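Local coordinates for protein xylooligosaccharide oxidase (Myceliophthora thermophila, PDB 5L6G) that oxidises the C1 hydroxyl of xylooligosaccharides and related sugars to the corresponding lactones, using bicovalently bound FAD and reducing molecular oxygen to hydrogen peroxide, at residues A[68-73]-A[219-224]; A[74-79]-A[108-113]; A[116-121]-A[131-136]; A[188-191]-A[195-198]. All blocks are in the same frame, centred on the assembly; numbering follows the deposited sequence. Where two conformers were deposited one is given.

All four contacts belong to the FAD-binding PCMH-type region and illustrate how one helix can serve two sheets. Interactions 1 and 2 share helix 70-83, their centres about 10 Å apart; its first turn rests on strand 219-229 and its middle on strand 108-111. Interaction 4, about 9 Å from the centre of interaction 1, lies in the hairpin 183-189/195-199, whose first strand neighbours 219-229. Interaction 3, about 19 Å from the centres of both 2 and 4, reaches the same sheet through strand 118-120. Along the chain, interactions 2, 3 and 4 follow one another between the two segments of interaction 1, which brings together parts of this region 146 residues apart.

Interaction 1 of 4, residues A[68-73]-A[219-224]; sequences ATVEHI and IVASFR. With FAD (flavin-adenine dinucleotide), chain D.
Val70 and Ile73, on the first turn of helix 70-83, pack against Ala221 and Ile219 of strand 219-229 in an apolar helix-on-strand contact beside the adenine of FAD. Ala221 is the small surface on which both helix residues settle: its CB lies 3.7 Å from Val70 CG2 and 3.8 Å from Ile73 CD1. Ile73 divides its two branches between the strand residues. With CG1 set opposite the carbonyl carbon (chi1 -61°) and the chain extended to CD1, the longer arm reaches Ala221, while CG2 meets the corresponding methyl of Ile219 (Ile73 CG2 to Ile219 CG2, 3.7 Å) as the two isoleucines pass at a slant. No hydrogen bond crosses the interface. The polar groups of the strand are used differently: between Ile219 and Ala221, which face the helix, Val220 turns away and binds the adenine through its backbone, its N donating to FAD N1A at 3.0 Å and its O accepting from FAD N6A, also at 3.0 Å. At the start of the helix, Ala68 N donates to His72 ND1 at 3.1 Å, lying in the imidazole plane. Around the contact, Val189 of strand 183-189 touches both Val70 and Ile73, a classic bulge sets Ala221 and Ser222 both against Asp187, and helix 160-165 meets Val220 and Phe223.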
loop_
_atom_site.group_PDB
_atom_site.type_symbol
_atom_site.label_atom_id
_atom_site.label_comp_id
_atom_site.label_asym_id
_atom_site.label_seq_id
_atom_site.Cartn_x
_atom_site.Cartn_y
_atom_site.Cartn_z
ATOM N N ALA A 68 7.602 -13.108 19.295
ATOM C CA ALA A 68 6.586 -14.157 19.083
ATOM C C ALA A 68 5.246 -13.837 19.742
ATOM O O ALA A 68 4.277 -14.563 19.546
ATOM C CB ALA A 68 7.098 -15.489 19.617
ATOM N N THR A 69 5.189 -12.773 20.534
ATOM C CA THR A 69 3.946 -12.386 21.165
ATOM C C THR A 69 3.917 -10.906 21.458
ATOM O O THR A 69 4.945 -10.233 21.483
ATOM C CB THR A 69 3.745 -13.127 22.495
ATOM O OG1 THR A 69 2.715 -12.474 23.253
ATOM C CG2 THR A 69 5.044 -13.138 23.293
ATOM N N VAL A 70 2.714 -10.413 21.701
ATOM C CA VAL A 70 2.505 -9.010 22.037
ATOM C C VAL A 70 3.385 -8.593 23.223
ATOM O O VAL A 70 3.891 -7.488 23.215
ATOM C CB VAL A 70 1.015 -8.689 22.330
ATOM C CG1 VAL A 70 0.505 -9.503 23.448
ATOM C CG2 VAL A 70 0.824 -7.221 22.674
ATOM N N GLU A 71 3.590 -9.494 24.195
ATOM C CA GLU A 71 4.473 -9.213 25.323
ATOM C C GLU A 71 5.883 -8.834 24.873
ATOM O O GLU A 71 6.495 -7.932 25.441
ATOM C CB GLU A 71 4.573 -10.412 26.289
ATOM C CG GLU A 71 3.346 -10.633 27.156
ATOM C CD GLU A 71 2.382 -11.717 26.650
ATOM O OE1 GLU A 71 2.355 -12.043 25.441
ATOM O OE2 GLU A 71 1.625 -12.258 27.483
ATOM N N HIS A 72 6.412 -9.577 23.904
ATOM C CA HIS A 72 7.714 -9.273 23.349
ATOM C C HIS A 72 7.698 -7.910 22.674
ATOM O O HIS A 72 8.656 -7.147 22.800
ATOM C CB HIS A 72 8.158 -10.331 22.350
ATOM C CG HIS A 72 8.474 -11.643 22.979
ATOM N ND1 HIS A 72 8.445 -12.825 22.281
ATOM C CD2 HIS A 72 8.800 -11.968 24.247
ATOM C CE1 HIS A 72 8.745 -13.825 23.085
ATOM N NE2 HIS A 72 8.967 -13.331 24.287
ATOM N N ILE A 73 6.598 -7.599 21.979
ATOM C CA ILE A 73 6.466 -6.286 21.335
ATOM C C ILE A 73 6.488 -5.179 22.384
ATOM O O ILE A 73 7.194 -4.173 22.230
ATOM C CB ILE A 73 5.201 -6.161 20.457
ATOM C CG1 ILE A 73 5.243 -7.196 19.333
ATOM C CG2 ILE A 73 5.103 -4.756 19.879
ATOM C CD1 ILE A 73 3.945 -7.334 18.555
ATOM N N ILE A 219 2.621 0.032 17.610
ATOM C CA ILE A 219 2.796 -1.182 16.840
ATOM C C ILE A 219 1.526 -1.978 17.009
ATOM O O ILE A 219 1.167 -2.349 18.119
ATOM C CB ILE A 219 4.018 -1.978 17.332
ATOM C CG1 ILE A 219 5.284 -1.133 17.154
ATOM C CG2 ILE A 219 4.132 -3.287 16.571
ATOM C CD1 ILE A 219 6.558 -1.863 17.500
ATOM N N VAL A 220 0.822 -2.191 15.914
ATOM C CA VAL A 220 -0.351 -3.063 15.927
ATOM C C VAL A 220 0.146 -4.491 16.128
ATOM O O VAL A 220 0.982 -4.982 15.366
ATOM C CB VAL A 220 -1.140 -2.941 14.622
ATOM C CG1 VAL A 220 -2.264 -3.955 14.591
ATOM C CG2 VAL A 220 -1.698 -1.544 14.488
ATOM N N ALA A 221 -0.333 -5.121 17.193
ATOM C CA ALA A 221 0.086 -6.463 17.571
ATOM C C ALA A 221 -0.895 -7.530 17.141
ATOM O O ALA A 221 -0.548 -8.704 17.121
ATOM C CB ALA A 221 0.306 -6.541 19.080
ATOM N N SER A 222 -2.116 -7.135 16.806
ATOM C CA SER A 222 -3.093 -8.056 16.278
ATOM C C SER A 222 -4.121 -7.239 15.544
ATOM O O SER A 222 -4.472 -6.142 16.001
ATOM C CB SER A 222 -3.762 -8.868 17.382
ATOM O OG SER A 222 -4.629 -9.846 16.817
ATOM N N PHE A 223 -4.547 -7.749 14.383
ATOM C CA PHE A 223 -5.657 -7.197 13.614
ATOM C C PHE A 223 -6.843 -8.139 13.684
ATOM O O PHE A 223 -6.664 -9.347 13.704
ATOM C CB PHE A 223 -5.309 -7.106 12.111
ATOM C CG PHE A 223 -4.268 -6.096 11.775
ATOM C CD1 PHE A 223 -2.926 -6.423 11.835
ATOM C CD2 PHE A 223 -4.618 -4.809 11.393
ATOM C CE1 PHE A 223 -1.960 -5.489 11.515
ATOM C CE2 PHE A 223 -3.651 -3.869 11.068
ATOM C CZ PHE A 223 -2.316 -4.202 11.126
ATOM N N ARG A 224 -8.055 -7.586 13.678
ATOM C CA ARG A 224 -9.240 -8.363 13.300
ATOM C C ARG A 224 -9.785 -7.766 12.039
ATOM O O ARG A 224 -9.965 -6.545 11.941
ATOM C CB ARG A 224 -10.357 -8.336 14.341
ATOM C CG ARG A 224 -10.380 -9.528 15.258
ATOM C CD ARG A 224 -9.248 -9.443 16.231
ATOM N NE ARG A 224 -9.135 -8.097 16.774
ATOM C CZ ARG A 224 -8.116 -7.672 17.521
ATOM N NH1 ARG A 224 -7.132 -8.514 17.869
ATOM N NH2 ARG A 224 -8.122 -6.410 17.957
HETATM P PA FAD D . 6.934 -2.597 6.038
HETATM O O1A FAD D . 7.168 -3.741 6.996
HETATM O O2A FAD D . 8.139 -2.053 5.337
HETATM O O5B FAD D . 6.071 -1.479 6.729
HETATM C C5B FAD D . 5.649 -0.281 6.071
HETATM C C4B FAD D . 5.321 0.779 7.099
HETATM O O4B FAD D . 4.271 0.306 7.947
HETATM C C3B FAD D . 6.495 1.099 8.010
HETATM O O3B FAD D . 6.413 2.448 8.419
HETATM C C2B FAD D . 6.261 0.208 9.202
HETATM O O2B FAD D . 6.924 0.645 10.382
HETATM C C1B FAD D . 4.752 0.232 9.294
HETATM N N9A FAD D . 4.257 -0.982 9.947
HETATM C C8A FAD D . 4.469 -2.250 9.610
HETATM N N7A FAD D . 3.855 -3.089 10.478
HETATM C C5A FAD D . 3.240 -2.303 11.361
HETATM C C6A FAD D . 2.437 -2.539 12.559
HETATM N N6A FAD D . 2.187 -3.822 12.885
HETATM N N1A FAD D . 2.011 -1.461 13.248
HETATM C C2A FAD D . 2.266 -0.201 12.884
HETATM N N3A FAD D . 3.009 0.091 11.775
HETATM C C4A FAD D . 3.501 -0.925 11.013
HETATM N N1 FAD D . 0.301 -1.468 -2.286
HETATM C C2 FAD D . -1.000 -1.384 -2.709
HETATM O O2 FAD D . -1.755 -0.510 -2.199
HETATM N N3 FAD D . -1.487 -2.247 -3.635
HETATM C C4 FAD D . -0.735 -3.232 -4.183
HETATM O O4 FAD D . -1.173 -4.043 -5.047
HETATM C C4X FAD D . 0.680 -3.380 -3.782
HETATM N N5 FAD D . 1.513 -4.339 -4.283
HETATM C C5X FAD D . 2.829 -4.484 -3.875
HETATM C C6 FAD D . 3.666 -5.490 -4.375
HETATM C C7 FAD D . 4.998 -5.577 -3.937
HETATM C C7M FAD D . 5.872 -6.661 -4.517
HETATM C C8 FAD D . 5.534 -4.635 -2.894
HETATM C C8M FAD D . 6.952 -4.754 -2.346
HETATM C C9 FAD D . 4.678 -3.655 -2.403
HETATM C C9A FAD D . 3.354 -3.527 -2.861
HETATM N N10 FAD D . 2.479 -2.516 -2.382
HETATM C C10 FAD D . 1.150 -2.398 -2.795
HETATM C "C1'" FAD D . 2.906 -1.531 -1.396
HETATM C "C2'" FAD D . 2.611 -1.958 0.006
HETATM O "O2'" FAD D . 1.217 -1.731 0.233
HETATM C "C3'" FAD D . 3.410 -1.033 0.907
HETATM O "O3'" FAD D . 4.809 -1.104 0.607
HETATM C "C4'" FAD D . 3.167 -1.447 2.361
HETATM O "O4'" FAD D . 3.270 -0.284 3.195
HETATM C "C5'" FAD D . 4.152 -2.518 2.752
HETATM O "O5'" FAD D . 3.709 -3.162 3.949
HETATM P P FAD D . 4.753 -4.067 4.711
HETATM O O1P FAD D . 4.214 -4.505 6.036
HETATM O O2P FAD D . 5.261 -5.135 3.796
HETATM O O3P FAD D . 6.003 -3.071 4.818
#

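Interaction 2 of 4, residues A[74-79]-A[108-113]; sequences QAAVLC and LVVELD
Leu108 reaches helix 70-83 with a single methyl, and its path can be followed atom by atom. CB leaves strand 108-111 toward the helix but stays too far from it to touch. CG then swings opposite the backbone N (chi1 170°), still short of contact, and here the side chain divides. CD1 does not touch segment 74-79. CD2 is the branch that meets Ala76: it sits 3.4 Å from Ala76 O, against the carbonyl, and 4.1 Å from Ala76 CB, so that one methyl covers both the backbone and the side chain of the same helical residue. Two residues along the strand, Val110 turns the same way and brings CG2 to 4.2 Å from Ala76 CB. Ala76 thus fits between two larger strand residues, and its small side chain is consistent with the approach of helix and strand, 7.2 Å between Ala76 CA and Val110 CA. The interface carries no hydrogen bond and is entirely buried. Farther along, Glu111 has its own polar network: OE2 accepts from Asp113 N at 3.3 Å through the anti lone pair, at a bent angle of 137°, and OE1 is paired with Lys90. Leu112, next in the chain, touches FAD. The arrangement is a beta-alpha-beta crossover: helix 70-83 connects the parallel strands 63-65 and 87-90, with strand 108-111 lying between them. Helix 26-33 packs over the contact through Leu31, which meets both Ala76 and Leu108, and Cys30 ties it to helix 70-83 by a disulfide with Cys79.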
loop_
_atom_site.group_PDB
_atom_site.type_symbol
_atom_site.label_atom_id
_atom_site.label_comp_id
_atom_site.label_asym_id
_atom_site.label_seq_id
_atom_site.Cartn_x
_atom_site.Cartn_y
_atom_site.Cartn_z
ATOM N N GLN A 74 5.740 -5.369 23.465
ATOM C CA GLN A 74 5.693 -4.355 24.520
ATOM C C GLN A 74 7.055 -4.137 25.106
ATOM O O GLN A 74 7.462 -2.993 25.320
ATOM C CB GLN A 74 4.797 -4.782 25.650
ATOM C CG GLN A 74 3.353 -4.795 25.291
ATOM C CD GLN A 74 2.553 -5.367 26.425
ATOM O OE1 GLN A 74 2.263 -6.573 26.439
ATOM N NE2 GLN A 74 2.237 -4.525 27.422
ATOM N N ALA A 75 7.731 -5.249 25.390
ATOM C CA ALA A 75 9.029 -5.203 26.024
ATOM C C ALA A 75 10.060 -4.520 25.128
ATOM O O ALA A 75 10.901 -3.756 25.624
ATOM C CB ALA A 75 9.494 -6.598 26.399
ATOM N N ALA A 76 10.015 -4.828 23.832
ATOM C CA ALA A 76 10.911 -4.205 22.857
ATOM C C ALA A 76 10.678 -2.706 22.807
ATOM O O ALA A 76 11.627 -1.916 22.865
ATOM C CB ALA A 76 10.730 -4.803 21.470
ATOM N N VAL A 77 9.416 -2.311 22.723
ATOM C CA VAL A 77 9.079 -0.892 22.691
ATOM C C VAL A 77 9.611 -0.168 23.933
ATOM O O VAL A 77 10.240 0.899 23.830
ATOM C CB VAL A 77 7.572 -0.689 22.576
ATOM C CG1 VAL A 77 7.181 0.756 22.895
ATOM C CG2 VAL A 77 7.114 -1.072 21.174
ATOM N N LEU A 78 9.383 -0.760 25.104
ATOM C CA LEU A 78 9.829 -0.150 26.337
ATOM C C LEU A 78 11.341 0.005 26.376
ATOM O O LEU A 78 11.856 1.008 26.901
ATOM C CB LEU A 78 9.382 -0.984 27.518
ATOM C CG LEU A 78 7.905 -0.844 27.830
ATOM C CD1 LEU A 78 7.413 -2.054 28.628
ATOM C CD2 LEU A 78 7.670 0.448 28.614
ATOM N N CYS A 79 12.037 -0.982 25.813
ATOM C CA CYS A 79 13.495 -0.961 25.784
ATOM C C CYS A 79 14.010 0.219 24.964
ATOM O O CYS A 79 14.904 0.943 25.402
ATOM C CB CYS A 79 14.054 -2.284 25.266
ATOM S SG CYS A 79 14.287 -3.457 26.609
ATOM N N LEU A 108 15.758 0.559 16.482
ATOM C CA LEU A 108 15.344 -0.789 16.822
ATOM C C LEU A 108 14.290 -1.195 15.820
ATOM O O LEU A 108 13.309 -0.485 15.651
ATOM C CB LEU A 108 14.732 -0.831 18.215
ATOM C CG LEU A 108 14.038 -2.139 18.580
ATOM C CD1 LEU A 108 15.038 -3.285 18.618
ATOM C CD2 LEU A 108 13.332 -1.998 19.918
ATOM N N VAL A 109 14.488 -2.325 15.176
ATOM C CA VAL A 109 13.504 -2.861 14.274
ATOM C C VAL A 109 12.795 -3.991 14.985
ATOM O O VAL A 109 13.434 -4.936 15.458
ATOM C CB VAL A 109 14.146 -3.346 12.965
ATOM C CG1 VAL A 109 13.115 -4.091 12.124
ATOM C CG2 VAL A 109 14.699 -2.154 12.214
ATOM N N VAL A 110 11.481 -3.869 15.073
ATOM C CA VAL A 110 10.653 -4.899 15.684
ATOM C C VAL A 110 10.137 -5.728 14.531
ATOM O O VAL A 110 9.154 -5.380 13.881
ATOM C CB VAL A 110 9.530 -4.274 16.527
ATOM C CG1 VAL A 110 8.678 -5.350 17.201
ATOM C CG2 VAL A 110 10.167 -3.334 17.545
ATOM N N GLU A 111 10.881 -6.784 14.238
ATOM C CA GLU A 111 10.596 -7.646 13.114
ATOM C C GLU A 111 9.460 -8.604 13.480
ATOM O O GLU A 111 9.616 -9.421 14.381
ATOM C CB GLU A 111 11.847 -8.453 12.762
ATOM C CG GLU A 111 11.606 -9.549 11.749
ATOM C CD GLU A 111 11.246 -8.983 10.399
ATOM O OE1 GLU A 111 12.077 -8.238 9.833
ATOM O OE2 GLU A 111 10.147 -9.264 9.896
ATOM N N LEU A 112 8.365 -8.534 12.731
ATOM C CA LEU A 112 7.101 -9.165 13.075
ATOM C C LEU A 112 6.812 -10.430 12.281
ATOM O O LEU A 112 5.763 -11.036 12.463
ATOM C CB LEU A 112 5.957 -8.175 12.836
ATOM C CG LEU A 112 6.032 -6.880 13.645
ATOM C CD1 LEU A 112 4.869 -5.999 13.244
ATOM C CD2 LEU A 112 5.973 -7.146 15.144
ATOM N N ASP A 113 7.762 -10.850 11.446
ATOM C CA ASP A 113 7.531 -11.936 10.494
ATOM C C ASP A 113 7.426 -13.323 11.099
ATOM O O ASP A 113 6.996 -14.242 10.420
ATOM C CB ASP A 113 8.589 -11.928 9.372
ATOM C CG ASP A 113 9.950 -12.434 9.823
ATOM O OD1 ASP A 113 10.255 -12.436 11.021
ATOM O OD2 ASP A 113 10.751 -12.829 8.951
#

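Interaction 3 of 4, residues A[116-121]-A[131-136]; sequences YNVTLD and PGARLG. With NAG (2-acetamido-2-deoxy-beta-D-glucopyranose), chain B.
Ala133 packs its methyl against the backbone of Tyr116, with Ala133 CB 3.6 Å from Tyr116 O and the alpha carbons of the two residues only 3.8 Å apart. The same methyl is met by Val118 CG2 at 4.1 Å, and Tyr116 CB lies 3.9 Å from Gly132 O. Of the Tyr116 side chain, only CB takes part: chi1 of 57° puts CG between the backbone N and carbonyl carbon, and the phenol ring leads away from the 131-136 segment. No hydrogen bond joins the two segments directly; backbone bonds from Gly132 to Met115 and from Asn117 to Gln130 hold them in place. Asn117 points away from the contact and carries an N-linked GlcNAc, its ND2 bonded to NAG C1. Farther out, Arg134 is fixed by Gly157 O and Gly92 O through NH1 and lies in a cation-pi contact with Tyr336. Val118 also packs on His137, Val141 and Leu142 of helix 135-146, while Pro131 touches FAD. The motif is a beta hairpin, 118-120 with 127-129, whose exit runs past the cofactor into a helix packed back on its first strand, within the FAD-binding PCMH-type fold.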
loop_
_atom_site.group_PDB
_atom_site.type_symbol
_atom_site.label_atom_id
_atom_site.label_comp_id
_atom_site.label_asym_id
_atom_site.label_seq_id
_atom_site.Cartn_x
_atom_site.Cartn_y
_atom_site.Cartn_z
ATOM N N TYR A 116 2.617 -14.607 12.157
ATOM C CA TYR A 116 1.866 -14.597 10.906
ATOM C C TYR A 116 0.607 -15.447 10.953
ATOM O O TYR A 116 0.052 -15.778 9.911
ATOM C CB TYR A 116 2.755 -15.071 9.759
ATOM C CG TYR A 116 3.353 -16.452 9.961
ATOM C CD1 TYR A 116 2.596 -17.614 9.738
ATOM C CD2 TYR A 116 4.673 -16.602 10.364
ATOM C CE1 TYR A 116 3.140 -18.874 9.929
ATOM C CE2 TYR A 116 5.231 -17.859 10.563
ATOM C CZ TYR A 116 4.460 -18.992 10.337
ATOM O OH TYR A 116 5.016 -20.239 10.518
ATOM N N ASN A 117 0.147 -15.807 12.144
ATOM C CA ASN A 117 -1.028 -16.652 12.234
ATOM C C ASN A 117 -2.304 -15.947 11.834
ATOM O O ASN A 117 -2.500 -14.771 12.120
ATOM C CB ASN A 117 -1.196 -17.229 13.633
ATOM C CG ASN A 117 -0.281 -18.399 13.889
ATOM O OD1 ASN A 117 0.399 -18.901 12.988
ATOM N ND2 ASN A 117 -0.263 -18.844 15.120
ATOM N N VAL A 118 -3.165 -16.709 11.172
ATOM C CA VAL A 118 -4.451 -16.236 10.701
ATOM C C VAL A 118 -5.487 -17.229 11.230
ATOM O O VAL A 118 -5.389 -18.427 10.969
ATOM C CB VAL A 118 -4.483 -16.169 9.155
ATOM C CG1 VAL A 118 -5.873 -15.817 8.655
ATOM C CG2 VAL A 118 -3.471 -15.139 8.639
ATOM N N THR A 119 -6.438 -16.723 12.005
ATOM C CA THR A 119 -7.533 -17.516 12.568
ATOM C C THR A 119 -8.806 -16.955 11.985
ATOM O O THR A 119 -9.000 -15.750 11.988
ATOM C CB THR A 119 -7.614 -17.377 14.103
ATOM O OG1 THR A 119 -6.423 -17.880 14.687
ATOM C CG2 THR A 119 -8.786 -18.141 14.661
ATOM N N LEU A 120 -9.674 -17.829 11.489
ATOM C CA LEU A 120 -10.953 -17.401 10.966
ATOM C C LEU A 120 -12.049 -18.002 11.816
ATOM O O LEU A 120 -12.105 -19.209 11.997
ATOM C CB LEU A 120 -11.083 -17.831 9.507
ATOM C CG LEU A 120 -12.374 -17.475 8.769
ATOM C CD1 LEU A 120 -12.630 -15.978 8.780
ATOM C CD2 LEU A 120 -12.287 -18.013 7.351
ATOM N N ASP A 121 -12.901 -17.144 12.366
ATOM C CA ASP A 121 -14.064 -17.589 13.115
ATOM C C ASP A 121 -15.119 -18.110 12.131
ATOM O O ASP A 121 -15.546 -17.374 11.232
ATOM C CB ASP A 121 -14.618 -16.425 13.937
ATOM C CG ASP A 121 -15.658 -16.867 14.964
ATOM O OD1 ASP A 121 -16.753 -17.298 14.570
ATOM O OD2 ASP A 121 -15.368 -16.783 16.166
ATOM N N PRO A 131 0.383 -9.559 12.945
ATOM C CA PRO A 131 0.769 -8.402 12.173
ATOM C C PRO A 131 1.888 -8.634 11.174
ATOM O O PRO A 131 2.144 -7.762 10.366
ATOM C CB PRO A 131 1.221 -7.419 13.255
ATOM C CG PRO A 131 1.763 -8.286 14.316
ATOM C CD PRO A 131 0.802 -9.449 14.345
ATOM N N GLY A 132 2.584 -9.759 11.270
ATOM C CA GLY A 132 3.566 -10.150 10.258
ATOM C C GLY A 132 3.026 -11.042 9.171
ATOM O O GLY A 132 3.814 -11.538 8.359
ATOM N N ALA A 133 1.714 -11.288 9.149
ATOM C CA ALA A 133 1.114 -12.100 8.088
ATOM C C ALA A 133 1.188 -11.337 6.756
ATOM O O ALA A 133 0.881 -10.142 6.683
ATOM C CB ALA A 133 -0.337 -12.488 8.415
ATOM N N ARG A 134 1.583 -12.050 5.710
ATOM C CA ARG A 134 1.667 -11.487 4.390
ATOM C C ARG A 134 0.404 -11.827 3.635
ATOM O O ARG A 134 -0.315 -12.782 3.999
ATOM C CB ARG A 134 2.905 -12.004 3.677
ATOM C CG ARG A 134 4.197 -11.636 4.382
ATOM C CD ARG A 134 5.348 -12.410 3.800
ATOM N NE ARG A 134 6.571 -12.252 4.566
ATOM C CZ ARG A 134 7.476 -11.287 4.392
ATOM N NH1 ARG A 134 7.333 -10.369 3.445
ATOM N NH2 ARG A 134 8.554 -11.264 5.160
ATOM N N LEU A 135 0.128 -11.025 2.602
ATOM C CA LEU A 135 -1.166 -11.050 1.947
ATOM C C LEU A 135 -1.481 -12.408 1.348
ATOM O O LEU A 135 -2.617 -12.830 1.405
ATOM C CB LEU A 135 -1.255 -9.965 0.881
ATOM C CG LEU A 135 -1.059 -8.523 1.363
ATOM C CD1 LEU A 135 -1.267 -7.557 0.198
ATOM C CD2 LEU A 135 -2.009 -8.207 2.522
ATOM N N GLY A 136 -0.482 -13.071 0.751
ATOM C CA GLY A 136 -0.693 -14.369 0.132
ATOM C C GLY A 136 -1.109 -15.436 1.127
ATOM O O GLY A 136 -1.971 -16.268 0.855
HETATM C C1 NAG B . 0.558 -19.980 15.425
HETATM C C2 NAG B . 1.427 -19.822 16.650
HETATM C C3 NAG B . 2.133 -21.109 17.055
HETATM C C4 NAG B . 1.199 -22.308 17.007
HETATM C C5 NAG B . 0.423 -22.362 15.699
HETATM C C6 NAG B . -0.672 -23.427 15.809
HETATM C C7 NAG B . 2.345 -17.556 16.872
HETATM C C8 NAG B . 3.451 -16.622 16.496
HETATM N N2 NAG B . 2.408 -18.785 16.374
HETATM O O3 NAG B . 2.598 -20.899 18.367
HETATM O O4 NAG B . 1.932 -23.520 17.078
HETATM O O5 NAG B . -0.224 -21.145 15.426
HETATM O O6 NAG B . -1.603 -23.282 14.760
HETATM O O7 NAG B . 1.466 -17.148 17.625
#

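Interaction 4 of 4, residues A[188-191]-A[195-198]; sequences VVLA and LVTA
Val188 and Val196 form an antiparallel hydrogen-bonded pair, each backbone N donating to the other's O: Val188 N to Val196 O at 2.7 Å and Val196 N to Val188 O at 3.0 Å. Val188 O has a further, weaker neighbour in Leu195, whose CA approaches it at 3.4 Å as a CA-H...O contact. The following pair, Val189 with Leu195, is non-hydrogen-bonded and relies on its side chains, which run alongside each other in the same direction, with Val189 CG2 3.7 Å from Leu195 CD2. On the other face Val188 and Val196 pack together, and Leu190, beyond the strand end, adds to Val196. Val196 CG2, in the crowded position between the backbone N and carbonyl carbon, lies 3.8 Å from Val188 CB and 3.9 Å from Leu190 CD2; Leu190 lays its branched end across Val196 at about a right angle, its CD1 meeting Val196 CG1 as well. Each face has a helix over it: helix 70-83 meets Leu195 through Val70 and Gln74, and helix 204-213 meets Val188 through Leu210 and Val196 through Leu206. The chemistry is that of a beta hairpin with a helix packed on each face: a reciprocal pair of backbone bonds fixes the alignment, while cohesion comes from branched apolar side chains, with no charged group taking part between the two segments.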
loop_
_atom_site.group_PDB
_atom_site.type_symbol
_atom_site.label_atom_id
_atom_site.label_comp_id
_atom_site.label_asym_id
_atom_site.label_seq_id
_atom_site.Cartn_x
_atom_site.Cartn_y
_atom_site.Cartn_z
ATOM N N VAL A 188 -3.000 -2.640 19.979
ATOM C CA VAL A 188 -1.883 -1.776 19.710
ATOM C C VAL A 188 -1.009 -1.619 20.933
ATOM O O VAL A 188 -1.517 -1.444 22.043
ATOM C CB VAL A 188 -2.367 -0.365 19.279
ATOM C CG1 VAL A 188 -1.205 0.461 18.733
ATOM C CG2 VAL A 188 -3.501 -0.488 18.263
ATOM N N VAL A 189 0.294 -1.696 20.712
ATOM C CA VAL A 189 1.296 -1.381 21.731
ATOM C C VAL A 189 1.705 0.066 21.524
ATOM O O VAL A 189 2.260 0.416 20.479
ATOM C CB VAL A 189 2.542 -2.273 21.583
ATOM C CG1 VAL A 189 3.596 -1.933 22.636
ATOM C CG2 VAL A 189 2.122 -3.733 21.688
ATOM N N LEU A 190 1.429 0.902 22.508
ATOM C CA LEU A 190 1.779 2.319 22.435
ATOM C C LEU A 190 3.238 2.570 22.808
ATOM O O LEU A 190 3.919 1.686 23.308
ATOM C CB LEU A 190 0.859 3.125 23.350
ATOM C CG LEU A 190 -0.634 2.971 23.084
ATOM C CD1 LEU A 190 -1.433 3.804 24.084
ATOM C CD2 LEU A 190 -0.991 3.376 21.682
ATOM N N ALA A 191 3.688 3.806 22.577
ATOM C CA ALA A 191 5.071 4.185 22.764
ATOM C C ALA A 191 5.580 3.922 24.170
ATOM O O ALA A 191 6.760 3.650 24.340
ATOM C CB ALA A 191 5.269 5.656 22.400
ATOM N N LEU A 195 -1.022 -1.262 26.330
ATOM C CA LEU A 195 -1.838 -1.957 25.352
ATOM C C LEU A 195 -3.186 -1.309 25.244
ATOM O O LEU A 195 -3.788 -0.917 26.249
ATOM C CB LEU A 195 -2.081 -3.391 25.767
ATOM C CG LEU A 195 -0.811 -4.174 26.021
ATOM C CD1 LEU A 195 -1.132 -5.555 26.549
ATOM C CD2 LEU A 195 -0.006 -4.221 24.725
ATOM N N VAL A 196 -3.690 -1.222 24.026
ATOM C CA VAL A 196 -5.029 -0.702 23.830
ATOM C C VAL A 196 -5.611 -1.482 22.695
ATOM O O VAL A 196 -4.874 -1.990 21.868
ATOM C CB VAL A 196 -5.056 0.806 23.484
ATOM C CG1 VAL A 196 -4.699 1.669 24.696
ATOM C CG2 VAL A 196 -4.152 1.113 22.324
ATOM N N THR A 197 -6.927 -1.600 22.689
ATOM C CA THR A 197 -7.641 -2.129 21.556
ATOM C C THR A 197 -8.373 -0.942 20.963
ATOM O O THR A 197 -9.030 -0.173 21.688
ATOM C CB THR A 197 -8.628 -3.236 21.954
ATOM O OG1 THR A 197 -7.896 -4.358 22.462
ATOM C CG2 THR A 197 -9.492 -3.670 20.760
ATOM N N ALA A 198 -8.262 -0.806 19.651
ATOM C CA ALA A 198 -8.902 0.274 18.914
ATOM C C ALA A 198 -9.979 -0.306 18.008
ATOM O O ALA A 198 -9.776 -1.320 17.351
ATOM C CB ALA A 198 -7.876 1.048 18.116
#